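PDB 5EJR: myosin-I heavy chain from Dictyostelium discoideum, which is an actin-based motor with ATPase activity that acts in the early steps of phagocytosis and in adhesion, and is represented here by its C-terminal MyTH4-FERM tail domain. Local coordinates for residues K126-I131 / E150-R155; I157-Q160 / L166-L169; Q353-N358 / R370-D375; T423-Q428 / A498-F503; A436-A439 / G444-I447. All coordinates share one frame; numbering follows the deposited sequence.

Interaction 1 (K126-I131 / E150-R155)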
# COMPACT_ATOMS: atom_id res chain seq x y z
N LYS A 126 -17.16 15.19 13.18
CA LYS A 126 -16.35 13.97 13.25
C LYS A 126 -17.25 12.74 13.03
O LYS A 126 -16.82 11.75 12.44
CB LYS A 126 -15.62 13.87 14.60
CG LYS A 126 -14.33 14.69 14.66
CD LYS A 126 -13.85 14.81 16.09
CE LYS A 126 -12.55 15.56 16.23
NZ LYS A 126 -12.02 15.46 17.63
N GLY A 127 -18.49 12.84 13.51
CA GLY A 127 -19.51 11.82 13.34
C GLY A 127 -19.85 11.72 11.87
O GLY A 127 -19.93 10.61 11.33
N PHE A 128 -19.98 12.87 11.19
CA PHE A 128 -20.21 12.85 9.74
C PHE A 128 -18.96 12.40 8.94
O PHE A 128 -19.12 11.78 7.89
CB PHE A 128 -20.76 14.19 9.22
CG PHE A 128 -22.22 14.40 9.58
CD1 PHE A 128 -23.21 13.57 9.06
CD2 PHE A 128 -22.60 15.43 10.42
CE1 PHE A 128 -24.55 13.76 9.41
CE2 PHE A 128 -23.95 15.62 10.76
CZ PHE A 128 -24.91 14.78 10.25
N GLU A 129 -17.74 12.70 9.45
CA GLU A 129 -16.47 12.27 8.81
C GLU A 129 -16.41 10.73 8.80
O GLU A 129 -16.01 10.12 7.81
CB GLU A 129 -15.26 12.82 9.58
CG GLU A 129 -15.02 14.30 9.35
CD GLU A 129 -13.88 14.90 10.15
OE1 GLU A 129 -13.62 14.41 11.27
OE2 GLU A 129 -13.27 15.88 9.68
N LEU A 130 -16.88 10.11 9.91
CA LEU A 130 -16.97 8.66 10.05
C LEU A 130 -17.97 8.11 9.04
O LEU A 130 -17.66 7.12 8.39
CB LEU A 130 -17.34 8.26 11.50
CG LEU A 130 -17.72 6.79 11.79
CD1 LEU A 130 -16.61 5.82 11.41
CD2 LEU A 130 -18.04 6.61 13.24
N ILE A 131 -19.12 8.79 8.83
CA ILE A 131 -20.12 8.34 7.85
C ILE A 131 -19.50 8.35 6.44
O ILE A 131 -19.73 7.42 5.65
CB ILE A 131 -21.42 9.17 7.94
CG1 ILE A 131 -22.16 8.86 9.26
CG2 ILE A 131 -22.32 8.93 6.73
CD1 ILE A 131 -23.25 9.88 9.69
N GLU A 150 -32.20 9.81 2.62
CA GLU A 150 -33.27 10.80 2.80
C GLU A 150 -33.11 11.59 4.10
O GLU A 150 -33.36 12.79 4.12
CB GLU A 150 -34.67 10.14 2.73
CG GLU A 150 -35.04 9.59 1.36
CD GLU A 150 -35.02 10.56 0.19
OE1 GLU A 150 -35.35 11.75 0.38
OE2 GLU A 150 -34.70 10.10 -0.94
N GLN A 151 -32.64 10.92 5.16
CA GLN A 151 -32.35 11.53 6.45
C GLN A 151 -31.16 12.49 6.32
O GLN A 151 -31.26 13.61 6.80
CB GLN A 151 -32.07 10.45 7.51
CG GLN A 151 -31.92 11.00 8.94
CD GLN A 151 -33.21 11.40 9.64
OE1 GLN A 151 -34.33 11.26 9.12
NE2 GLN A 151 -33.08 11.89 10.87
N LEU A 152 -30.05 12.05 5.67
CA LEU A 152 -28.87 12.90 5.44
C LEU A 152 -29.28 14.13 4.63
O LEU A 152 -28.90 15.24 5.00
CB LEU A 152 -27.75 12.13 4.71
CG LEU A 152 -27.06 10.98 5.44
CD1 LEU A 152 -25.94 10.42 4.58
CD2 LEU A 152 -26.50 11.40 6.80
N MET A 153 -30.11 13.93 3.57
CA MET A 153 -30.67 14.96 2.70
C MET A 153 -31.46 15.98 3.54
O MET A 153 -31.33 17.18 3.31
CB MET A 153 -31.58 14.32 1.64
CG MET A 153 -30.85 13.68 0.47
SD MET A 153 -32.02 12.95 -0.73
CE MET A 153 -30.89 12.12 -1.84
N SER A 154 -32.25 15.49 4.55
CA SER A 154 -33.03 16.34 5.47
C SER A 154 -32.13 17.14 6.41
O SER A 154 -32.39 18.31 6.68
CB SER A 154 -34.02 15.51 6.28
OG SER A 154 -35.11 15.10 5.48
N ARG A 155 -31.06 16.51 6.90
CA ARG A 155 -30.11 17.19 7.77
C ARG A 155 -29.33 18.24 6.97
O ARG A 155 -28.90 19.23 7.55
CB ARG A 155 -29.12 16.20 8.39
CG ARG A 155 -29.72 15.37 9.51
CD ARG A 155 -29.97 16.16 10.79
NE ARG A 155 -28.75 16.73 11.39
CZ ARG A 155 -27.92 16.06 12.19
NH1 ARG A 155 -28.11 14.77 12.43
NH2 ARG A 155 -26.87 16.67 12.72
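Phe-128 of helix 121-137 meets two side chains of helix 142-159, and both come to the rim of its ring. CD2 of Leu-152 lies 4.0 Å from Phe-128 CE1, close to the ring plane. The guanidinium of Arg-155 takes another part of the rim, with NH2 3.7 Å from Phe-128 CE2. Seen from the arginine, the same contact is a face: Phe-128 CZ sits over the guanidinium, offset toward its rim, and the two planes stand 65° apart. This is an edge of the phenyl set on the flat of the charged group, not a stack. Arg-155 gets there on a chain bent at chi2 and chi3, and the carbonyl of Thr-115, which accepts a bond from NH2, holds the group in place. Ile-131, one turn on from Phe-128, makes a looser touch on Leu-152, CG2 to CD1 at 4.5 Å. The short helical segments run roughly antiparallel, at 144°, with axes 13.9 Å apart. In this MyTH4 bundle helix 164-178 sets Ile-170 against Phe-128, Cys-173 against Ile-131 and Ile-174 against Leu-152, while helix 104-113 brings Ala-111 against Ile-131 and Tyr-112 against Leu-152.

Interaction 2 (I157-Q160 / L166-L169)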
# COMPACT_ATOMS: atom_id res chain seq x y z
N ILE A 157 -30.58 19.91 4.23
CA ILE A 157 -31.57 20.97 4.00
C ILE A 157 -31.73 21.83 5.27
O ILE A 157 -31.71 23.06 5.17
CB ILE A 157 -32.90 20.35 3.45
CG1 ILE A 157 -32.71 19.92 1.98
CG2 ILE A 157 -34.10 21.30 3.59
CD1 ILE A 157 -33.71 18.83 1.47
N ALA A 158 -31.75 21.20 6.47
CA ALA A 158 -31.86 21.91 7.75
C ALA A 158 -30.62 22.70 8.15
O ALA A 158 -30.75 23.66 8.93
CB ALA A 158 -32.24 20.94 8.86
N ILE A 159 -29.43 22.35 7.64
CA ILE A 159 -28.22 23.06 8.06
C ILE A 159 -27.49 23.85 6.91
O ILE A 159 -26.55 24.60 7.20
CB ILE A 159 -27.30 22.07 8.84
CG1 ILE A 159 -26.71 22.75 10.08
CG2 ILE A 159 -26.24 21.36 7.98
CD1 ILE A 159 -27.69 22.86 11.28
N GLN A 160 -27.99 23.75 5.66
CA GLN A 160 -27.48 24.41 4.44
C GLN A 160 -27.15 25.90 4.68
O GLN A 160 -26.04 26.35 4.37
CB GLN A 160 -28.57 24.34 3.34
CG GLN A 160 -28.16 23.60 2.08
CD GLN A 160 -29.36 23.19 1.24
OE1 GLN A 160 -29.65 22.00 1.07
NE2 GLN A 160 -30.06 24.15 0.68
N LEU A 166 -20.28 22.26 6.77
CA LEU A 166 -20.83 21.02 7.32
C LEU A 166 -21.85 20.42 6.33
O LEU A 166 -21.96 19.20 6.26
CB LEU A 166 -21.42 21.27 8.72
CG LEU A 166 -22.14 20.13 9.45
CD1 LEU A 166 -21.17 19.27 10.25
CD2 LEU A 166 -23.20 20.68 10.39
N ALA A 167 -22.51 21.27 5.52
CA ALA A 167 -23.46 20.84 4.49
C ALA A 167 -22.75 20.19 3.32
O ALA A 167 -23.33 19.31 2.68
CB ALA A 167 -24.28 22.02 4.00
N SER A 168 -21.50 20.61 3.02
CA SER A 168 -20.72 20.06 1.92
C SER A 168 -20.22 18.66 2.30
O SER A 168 -20.13 17.78 1.45
CB SER A 168 -19.59 20.99 1.51
OG SER A 168 -18.49 20.99 2.41
N LEU A 169 -19.94 18.47 3.61
CA LEU A 169 -19.51 17.21 4.21
C LEU A 169 -20.65 16.19 4.17
O LEU A 169 -20.39 15.02 3.92
CB LEU A 169 -19.00 17.45 5.64
CG LEU A 169 -18.72 16.24 6.56
CD1 LEU A 169 -17.75 15.20 5.91
CD2 LEU A 169 -18.13 16.70 7.86
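Ile-159 and Leu-166 cross at a slant where the chain passes from helix 142-159 into helix 164-178, at the short connection between two successive helices of the MyTH4 helical domain. The CB of each residue points toward the other segment, and the contact is made by methyl and methylene groups. Leu-166 CD2 is the point where they meet: it lies 3.9 Å from Ile-159 CG2 and 4.1 Å from Ile-159 CG1, so one leucine methyl faces both branches of the isoleucine. Leu-166 places that methyl with CG opposite its backbone N (chi1 176°), beside the carbonyl carbon. Its other methyl, CD1, turns to Phe-128, so the leucine links this connection to helix 121-137. The Ile-159 conformation is less regular, its chi1 of -138° lying away from the usual staggered values. Ile-159 and Gln-160 are both at least partly exposed, whereas Ala-167 is buried. Across the connection the backbones come close as well, the CA atoms of Gln-160 and Ala-167 being 5.4 Å apart. Here the small side chain of Ala-167 faces main chain: its CB rests 4.0 Å from Gln-160 CA.

Interaction 3 (Q353-N358 / R370-D375)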
# COMPACT_ATOMS: atom_id res chain seq x y z
N GLN A 353 36.06 6.05 -14.28
CA GLN A 353 36.05 6.80 -15.54
C GLN A 353 34.72 7.57 -15.70
O GLN A 353 34.72 8.69 -16.24
CB GLN A 353 36.37 5.89 -16.74
CG GLN A 353 36.79 6.69 -17.99
CD GLN A 353 37.05 5.87 -19.22
OE1 GLN A 353 37.21 4.66 -19.18
NE2 GLN A 353 37.13 6.53 -20.37
N LEU A 354 33.62 7.03 -15.14
CA LEU A 354 32.33 7.73 -15.17
C LEU A 354 32.31 8.92 -14.20
O LEU A 354 31.70 9.94 -14.51
CB LEU A 354 31.15 6.77 -14.91
CG LEU A 354 30.70 5.91 -16.10
CD1 LEU A 354 29.87 4.69 -15.63
CD2 LEU A 354 29.90 6.71 -17.08
N LEU A 355 32.94 8.80 -13.03
CA LEU A 355 33.00 9.91 -12.08
C LEU A 355 34.01 10.99 -12.52
O LEU A 355 33.81 12.17 -12.25
CB LEU A 355 33.46 9.40 -10.70
CG LEU A 355 32.49 8.61 -9.88
CD1 LEU A 355 33.22 7.93 -8.72
CD2 LEU A 355 31.37 9.50 -9.37
N TYR A 356 35.11 10.58 -13.16
CA TYR A 356 36.20 11.47 -13.57
C TYR A 356 36.52 11.33 -15.06
O TYR A 356 37.52 10.72 -15.41
CB TYR A 356 37.43 11.23 -12.67
CG TYR A 356 37.09 11.34 -11.19
CD1 TYR A 356 36.86 12.57 -10.59
CD2 TYR A 356 36.96 10.20 -10.40
CE1 TYR A 356 36.54 12.67 -9.24
CE2 TYR A 356 36.60 10.29 -9.06
CZ TYR A 356 36.42 11.53 -8.47
OH TYR A 356 36.09 11.61 -7.14
N PRO A 357 35.66 11.88 -15.96
CA PRO A 357 35.89 11.70 -17.42
C PRO A 357 37.29 12.03 -17.99
O PRO A 357 37.63 11.50 -19.05
CB PRO A 357 34.84 12.61 -18.05
CG PRO A 357 33.78 12.76 -17.05
CD PRO A 357 34.40 12.60 -15.69
N ASN A 358 38.09 12.88 -17.30
CA ASN A 358 39.46 13.29 -17.67
C ASN A 358 40.50 12.27 -17.17
O ASN A 358 40.99 12.36 -16.04
CB ASN A 358 39.76 14.72 -17.15
CG ASN A 358 39.49 14.96 -15.66
OD1 ASN A 358 38.99 14.09 -14.92
ND2 ASN A 358 39.80 16.16 -15.20
N ARG A 370 36.47 4.11 -2.34
CA ARG A 370 35.23 4.03 -1.56
C ARG A 370 33.99 4.51 -2.35
O ARG A 370 32.89 4.19 -1.96
CB ARG A 370 35.35 4.85 -0.27
CG ARG A 370 36.45 4.39 0.66
CD ARG A 370 36.34 2.93 1.07
NE ARG A 370 35.09 2.61 1.77
CZ ARG A 370 34.82 2.88 3.05
NH1 ARG A 370 35.69 3.56 3.78
NH2 ARG A 370 33.68 2.50 3.58
N GLN A 371 34.16 5.30 -3.41
CA GLN A 371 33.01 5.78 -4.20
C GLN A 371 32.54 4.71 -5.21
O GLN A 371 31.48 4.88 -5.83
CB GLN A 371 33.41 7.05 -4.97
CG GLN A 371 33.75 8.28 -4.09
CD GLN A 371 34.13 9.45 -4.99
OE1 GLN A 371 35.21 9.48 -5.62
NE2 GLN A 371 33.22 10.39 -5.15
N VAL A 372 33.34 3.66 -5.42
CA VAL A 372 33.07 2.68 -6.48
C VAL A 372 33.12 1.20 -6.07
O VAL A 372 32.82 0.33 -6.92
CB VAL A 372 33.99 2.93 -7.72
CG1 VAL A 372 33.76 4.31 -8.30
CG2 VAL A 372 35.48 2.70 -7.38
N LEU A 373 33.45 0.89 -4.82
CA LEU A 373 33.43 -0.51 -4.40
C LEU A 373 32.60 -0.60 -3.15
O LEU A 373 32.82 0.22 -2.25
CB LEU A 373 34.82 -1.05 -4.05
CG LEU A 373 35.76 -1.50 -5.10
CD1 LEU A 373 37.02 -2.03 -4.42
CD2 LEU A 373 35.12 -2.60 -6.03
N PRO A 374 31.67 -1.58 -3.01
CA PRO A 374 30.92 -1.70 -1.74
C PRO A 374 31.83 -2.31 -0.67
O PRO A 374 32.75 -3.05 -1.01
CB PRO A 374 29.78 -2.67 -2.09
CG PRO A 374 30.36 -3.53 -3.17
CD PRO A 374 31.30 -2.65 -3.97
N ASP A 375 31.51 -2.09 0.62
CA ASP A 375 32.30 -2.66 1.74
C ASP A 375 32.43 -4.17 1.68
O ASP A 375 33.49 -4.70 1.98
CB ASP A 375 31.69 -2.25 3.09
CG ASP A 375 31.80 -0.78 3.41
OD1 ASP A 375 32.43 -0.03 2.61
OD2 ASP A 375 31.26 -0.36 4.45
O HOH W 1 32.87 12.49 -7.23
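The phenol ring of Tyr-356 and the side-chain amide of Gln-371 meet at the ring's edge: Gln-371 OE1 lies near the ring plane, beside the hydroxyl. The two side chains cross at about a right angle, with ring and amide planes 53° apart, so the flat groups do not stack. The hydroxyl donates to the amide oxygen, Tyr-356 OH to Gln-371 OE1 at 2.8 Å. The bond arrives in the plane of the amide carbonyl on a lone pair, the angle at the oxygen being 125°. The amide nitrogen joins in through a water, to which Gln-371 NE2 donates at 3.0 Å; the water in turn gives a weak bond of 3.3 Å back to Tyr-356 OH. Gln-371 reaches the tyrosine on a chain extended beyond CG (chi2 180°).

Beneath this polar pair Leu-355 makes the apolar half of the contact. Its CD1 sits 3.7 Å from Val-372 CG1 and 3.9 Å from Gln-371 CB, crossing the base of the glutamine. Helix 341-355 ends here, and Tyr-356 is the first residue to leave helical angles. Across the contact is the loop between helices 366-370 and 375-378, in the helical central lobe of the FERM domain. Helix 317-332 holds that loop from another side, Arg-328 and Trp-331 donating to the carbonyls of Gln-371 and Val-372. The pattern of bonds is consistent with the amide as placed, OE1 taking the hydroxyl proton and NE2 giving to the water.

Interaction 4 (T423-Q428 / A498-F503). With EDO (1,2-ethanediol), chain E.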
# COMPACT_ATOMS: atom_id res chain seq x y z
N THR A 423 13.08 -10.51 -9.71
CA THR A 423 12.30 -9.93 -8.62
C THR A 423 12.34 -11.00 -7.50
O THR A 423 12.01 -12.17 -7.75
CB THR A 423 10.88 -9.48 -9.04
OG1 THR A 423 10.99 -8.45 -10.01
CG2 THR A 423 10.06 -8.92 -7.86
N LEU A 424 12.77 -10.61 -6.29
CA LEU A 424 12.93 -11.54 -5.17
C LEU A 424 11.85 -11.45 -4.11
O LEU A 424 11.41 -10.36 -3.78
CB LEU A 424 14.33 -11.40 -4.51
CG LEU A 424 15.55 -11.39 -5.43
CD1 LEU A 424 16.81 -10.98 -4.66
CD2 LEU A 424 15.77 -12.72 -6.05
N PHE A 425 11.39 -12.59 -3.62
CA PHE A 425 10.37 -12.64 -2.57
C PHE A 425 10.88 -13.58 -1.48
O PHE A 425 11.36 -14.66 -1.79
CB PHE A 425 9.03 -13.21 -3.13
CG PHE A 425 8.38 -12.38 -4.21
CD1 PHE A 425 7.57 -11.30 -3.89
CD2 PHE A 425 8.62 -12.65 -5.56
CE1 PHE A 425 7.00 -10.51 -4.88
CE2 PHE A 425 8.03 -11.87 -6.56
CZ PHE A 425 7.23 -10.80 -6.22
N ASN A 426 10.78 -13.18 -0.21
CA ASN A 426 11.18 -14.08 0.90
C ASN A 426 10.17 -15.20 1.05
O ASN A 426 8.98 -14.94 1.17
CB ASN A 426 11.31 -13.32 2.23
CG ASN A 426 12.33 -12.20 2.23
OD1 ASN A 426 12.07 -11.10 2.70
ND2 ASN A 426 13.49 -12.46 1.67
N ILE A 427 10.64 -16.46 0.99
CA ILE A 427 9.77 -17.63 1.15
C ILE A 427 10.25 -18.52 2.28
O ILE A 427 11.45 -18.55 2.57
CB ILE A 427 9.51 -18.45 -0.15
CG1 ILE A 427 10.83 -19.00 -0.76
CG2 ILE A 427 8.69 -17.67 -1.18
CD1 ILE A 427 10.89 -20.44 -0.73
N GLN A 428 9.32 -19.30 2.86
CA GLN A 428 9.59 -20.28 3.91
C GLN A 428 9.40 -21.67 3.31
O GLN A 428 8.42 -21.93 2.62
CB GLN A 428 8.68 -20.06 5.13
CG GLN A 428 8.90 -18.73 5.84
CD GLN A 428 9.91 -18.80 6.96
OE1 GLN A 428 9.97 -19.77 7.73
NE2 GLN A 428 10.68 -17.74 7.12
N ALA A 498 1.64 -12.69 -8.14
CA ALA A 498 0.80 -12.87 -9.33
C ALA A 498 1.11 -11.80 -10.40
O ALA A 498 1.21 -12.12 -11.56
CB ALA A 498 -0.67 -12.80 -8.94
N SER A 499 1.27 -10.54 -9.99
CA SER A 499 1.56 -9.46 -10.93
C SER A 499 2.94 -9.69 -11.65
O SER A 499 3.03 -9.59 -12.87
CB SER A 499 1.52 -8.12 -10.21
OG SER A 499 2.39 -7.17 -10.79
N VAL A 500 4.00 -10.01 -10.88
CA VAL A 500 5.34 -10.27 -11.45
C VAL A 500 5.32 -11.52 -12.32
O VAL A 500 5.79 -11.49 -13.47
CB VAL A 500 6.42 -10.33 -10.34
CG1 VAL A 500 7.77 -10.78 -10.90
CG2 VAL A 500 6.56 -8.97 -9.67
N TYR A 501 4.79 -12.64 -11.79
CA TYR A 501 4.67 -13.86 -12.59
C TYR A 501 3.84 -13.60 -13.90
O TYR A 501 4.29 -13.96 -14.97
CB TYR A 501 4.06 -15.03 -11.77
CG TYR A 501 3.95 -16.30 -12.58
CD1 TYR A 501 2.85 -16.53 -13.41
CD2 TYR A 501 4.97 -17.25 -12.59
CE1 TYR A 501 2.78 -17.66 -14.23
CE2 TYR A 501 4.90 -18.39 -13.38
CZ TYR A 501 3.81 -18.58 -14.21
OH TYR A 501 3.71 -19.71 -14.98
N GLN A 502 2.65 -13.00 -13.81
CA GLN A 502 1.84 -12.73 -15.01
C GLN A 502 2.62 -11.93 -16.07
O GLN A 502 2.63 -12.31 -17.25
CB GLN A 502 0.51 -12.02 -14.66
CG GLN A 502 -0.33 -11.53 -15.87
CD GLN A 502 -0.77 -12.62 -16.84
OE1 GLN A 502 -0.96 -12.36 -18.03
NE2 GLN A 502 -1.00 -13.84 -16.36
N PHE A 503 3.32 -10.87 -15.64
CA PHE A 503 4.07 -10.02 -16.58
C PHE A 503 5.10 -10.78 -17.36
O PHE A 503 5.11 -10.70 -18.59
CB PHE A 503 4.70 -8.79 -15.90
CG PHE A 503 5.35 -7.83 -16.88
CD1 PHE A 503 6.66 -8.03 -17.31
CD2 PHE A 503 4.65 -6.74 -17.38
CE1 PHE A 503 7.25 -7.16 -18.23
CE2 PHE A 503 5.24 -5.87 -18.30
CZ PHE A 503 6.54 -6.08 -18.71
C1 EDO E . 5.31 -5.44 -9.46
O1 EDO E . 5.71 -4.07 -9.27
C2 EDO E . 4.18 -5.82 -8.44
O2 EDO E . 2.95 -5.29 -8.92
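Val-500 of helix 494-505 points its two methyls at strand 423-428, and each finds a different part of Thr-423. The two side chains reach toward each other tip to tip: CG1 comes to 3.8 Å from Thr-423 CB, and CG2 to 3.9 Å from Thr-423 CG2. The valine carries CG1 opposite its backbone N (chi1 172°) and CG2 beside it, an orientation that spreads both branches toward the strand. Thr-423 has its hydroxyl beside the backbone N (chi1 -63°), which swings the methyl CG2 opposite that N; CB and CG2 make the nearest contacts with the valine, and OG1 too lies close to Val-500 CG1, at 4.1 Å.

Two residues along, Phe-425 points the same way from the strand. Its far ring atom, CZ, approaches Val-500 CG2 at 4.0 Å, the methyl lying at the ring edge and in its plane. Ser-496 and Ile-497, a turn earlier on the helix, also pack on this phenylalanine. The pairing belongs to the PH/PTB-like third lobe of the FERM domain, in which a C-terminal helix lies against the beta strands; backbone hydrogen bonds tie strand 423-428 to strand 435-440, among them those of Phe-425 with Leu-438.

On the flank of the helix, Ser-499 turns its OG opposite its own backbone N (chi1 150°) and shares a hydrogen bond with O2 of a 1,2-ethanediol at 2.7 Å. That molecule, probably from the crystallisation liquor, is also bound by Glu-270 N and Arg-297 NE. Its C1 rests 3.8 Å from Val-500 CG2.

Interaction 5 (A436-A439 / G444-I447)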
# COMPACT_ATOMS: atom_id res chain seq x y z
N ALA A 436 14.31 -19.05 2.25
CA ALA A 436 14.88 -18.91 0.91
C ALA A 436 14.31 -17.71 0.11
O ALA A 436 13.44 -16.99 0.60
CB ALA A 436 14.68 -20.20 0.14
N TRP A 437 14.81 -17.50 -1.13
CA TRP A 437 14.35 -16.45 -2.03
C TRP A 437 13.67 -17.03 -3.24
O TRP A 437 14.28 -17.82 -3.97
CB TRP A 437 15.51 -15.58 -2.54
CG TRP A 437 16.12 -14.63 -1.55
CD1 TRP A 437 15.54 -14.15 -0.41
CD2 TRP A 437 17.40 -14.00 -1.66
NE1 TRP A 437 16.39 -13.27 0.21
CE2 TRP A 437 17.54 -13.15 -0.54
CE3 TRP A 437 18.45 -14.08 -2.58
CZ2 TRP A 437 18.70 -12.39 -0.31
CZ3 TRP A 437 19.59 -13.31 -2.37
CH2 TRP A 437 19.71 -12.49 -1.24
N LEU A 438 12.42 -16.62 -3.49
CA LEU A 438 11.71 -17.01 -4.71
C LEU A 438 12.15 -15.96 -5.71
O LEU A 438 11.99 -14.77 -5.43
CB LEU A 438 10.18 -16.95 -4.51
CG LEU A 438 9.33 -17.13 -5.75
CD1 LEU A 438 9.27 -18.58 -6.16
CD2 LEU A 438 7.92 -16.59 -5.53
N ALA A 439 12.78 -16.37 -6.81
CA ALA A 439 13.24 -15.42 -7.83
C ALA A 439 12.42 -15.59 -9.10
O ALA A 439 12.27 -16.71 -9.59
CB ALA A 439 14.72 -15.66 -8.12
N GLY A 444 12.03 -17.65 -15.94
CA GLY A 444 11.12 -18.46 -15.14
C GLY A 444 11.20 -18.18 -13.67
O GLY A 444 11.47 -17.05 -13.25
N VAL A 445 10.99 -19.24 -12.88
CA VAL A 445 10.94 -19.23 -11.42
C VAL A 445 12.12 -20.00 -10.87
O VAL A 445 12.38 -21.13 -11.31
CB VAL A 445 9.59 -19.84 -10.93
CG1 VAL A 445 9.53 -19.91 -9.42
CG2 VAL A 445 8.39 -19.08 -11.49
N SER A 446 12.81 -19.42 -9.89
CA SER A 446 13.93 -20.07 -9.22
C SER A 446 13.78 -19.96 -7.71
O SER A 446 13.08 -19.08 -7.20
CB SER A 446 15.26 -19.40 -9.59
OG SER A 446 15.45 -19.20 -10.98
N ILE A 447 14.53 -20.81 -7.00
CA ILE A 447 14.69 -20.73 -5.56
C ILE A 447 16.19 -20.54 -5.36
O ILE A 447 16.98 -21.31 -5.91
CB ILE A 447 14.10 -21.95 -4.79
CG1 ILE A 447 12.57 -22.07 -5.00
CG2 ILE A 447 14.47 -21.92 -3.29
CD1 ILE A 447 11.69 -20.84 -4.45
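Ala-439 and Ser-446 form an antiparallel hydrogen-bonded pair, Ala-439 N giving to Ser-446 O (176° at the hydrogen) and Ser-446 N to Ala-439 O, both at 2.8 Å, in strands that run 172° to each other. The next pair, Leu-438 with Ile-447, is non-hydrogen-bonded; here Ile-447 CA lies 3.3 Å from Trp-437 O in a CA-H...O contact.

The side chains of that second pair carry the apolar contact. Leu-438 CD1 touches two neighbours on the opposite strand, Val-445 CG1 at 3.5 Å and Ile-447 CD1 at 3.7 Å, each side chain crossing the leucine at a slant. Leu-438 holds CG opposite its backbone N, and from there its CD1 leans over the neighbouring strand. Ile-447 turns CD1 back at chi2 (-62°) to bring it to the leucine, while its other branch, CG2, meets Ala-436 CB at 3.8 Å. On the other face of the sheet the short side chains of Ala-439 and Ser-446 sit abreast, their CB atoms 4.1 Å apart.

These strands are the two arms of the beta hairpin 435-440/444-448, in the PH/PTB-like lobe of the FERM domain. Asn-441, in the turn, accepts from Gly-444 N through OD1. Strand 423-428 runs beside strand 435-440, and strand 455-460 beside strand 444-448, joined to it by backbone hydrogen bonds of Trp-459 and Lys-456. The face bearing Leu-438 and Val-445 is covered by helix 494-505, through Ile-497 and Tyr-501.

How the interactions relate
Interactions 1 and 2 share helix 142-159 in the MyTH4 domain, their centres about 9 Å apart, and join at Phe-128, whose CB lies 3.9 Å from Leu-169 CD2. Interactions 4 and 5 form a second pair in the last FERM lobe, with centres about 8 Å apart: strands 423-428 and 435-440 are neighbours in one sheet, and Ile-427 CG2 packs 3.7 Å from Leu-438 CB. Interaction 3 stands apart in the helical lobe, centre to centre about 33 Å from interaction 4 and 62 Å from interaction 1. Interactions 4 and 5 each have a bound ethanediol close by, the latter about 4 Å from the Ser-446 side chain, and no motor active site belongs to this tail fragment.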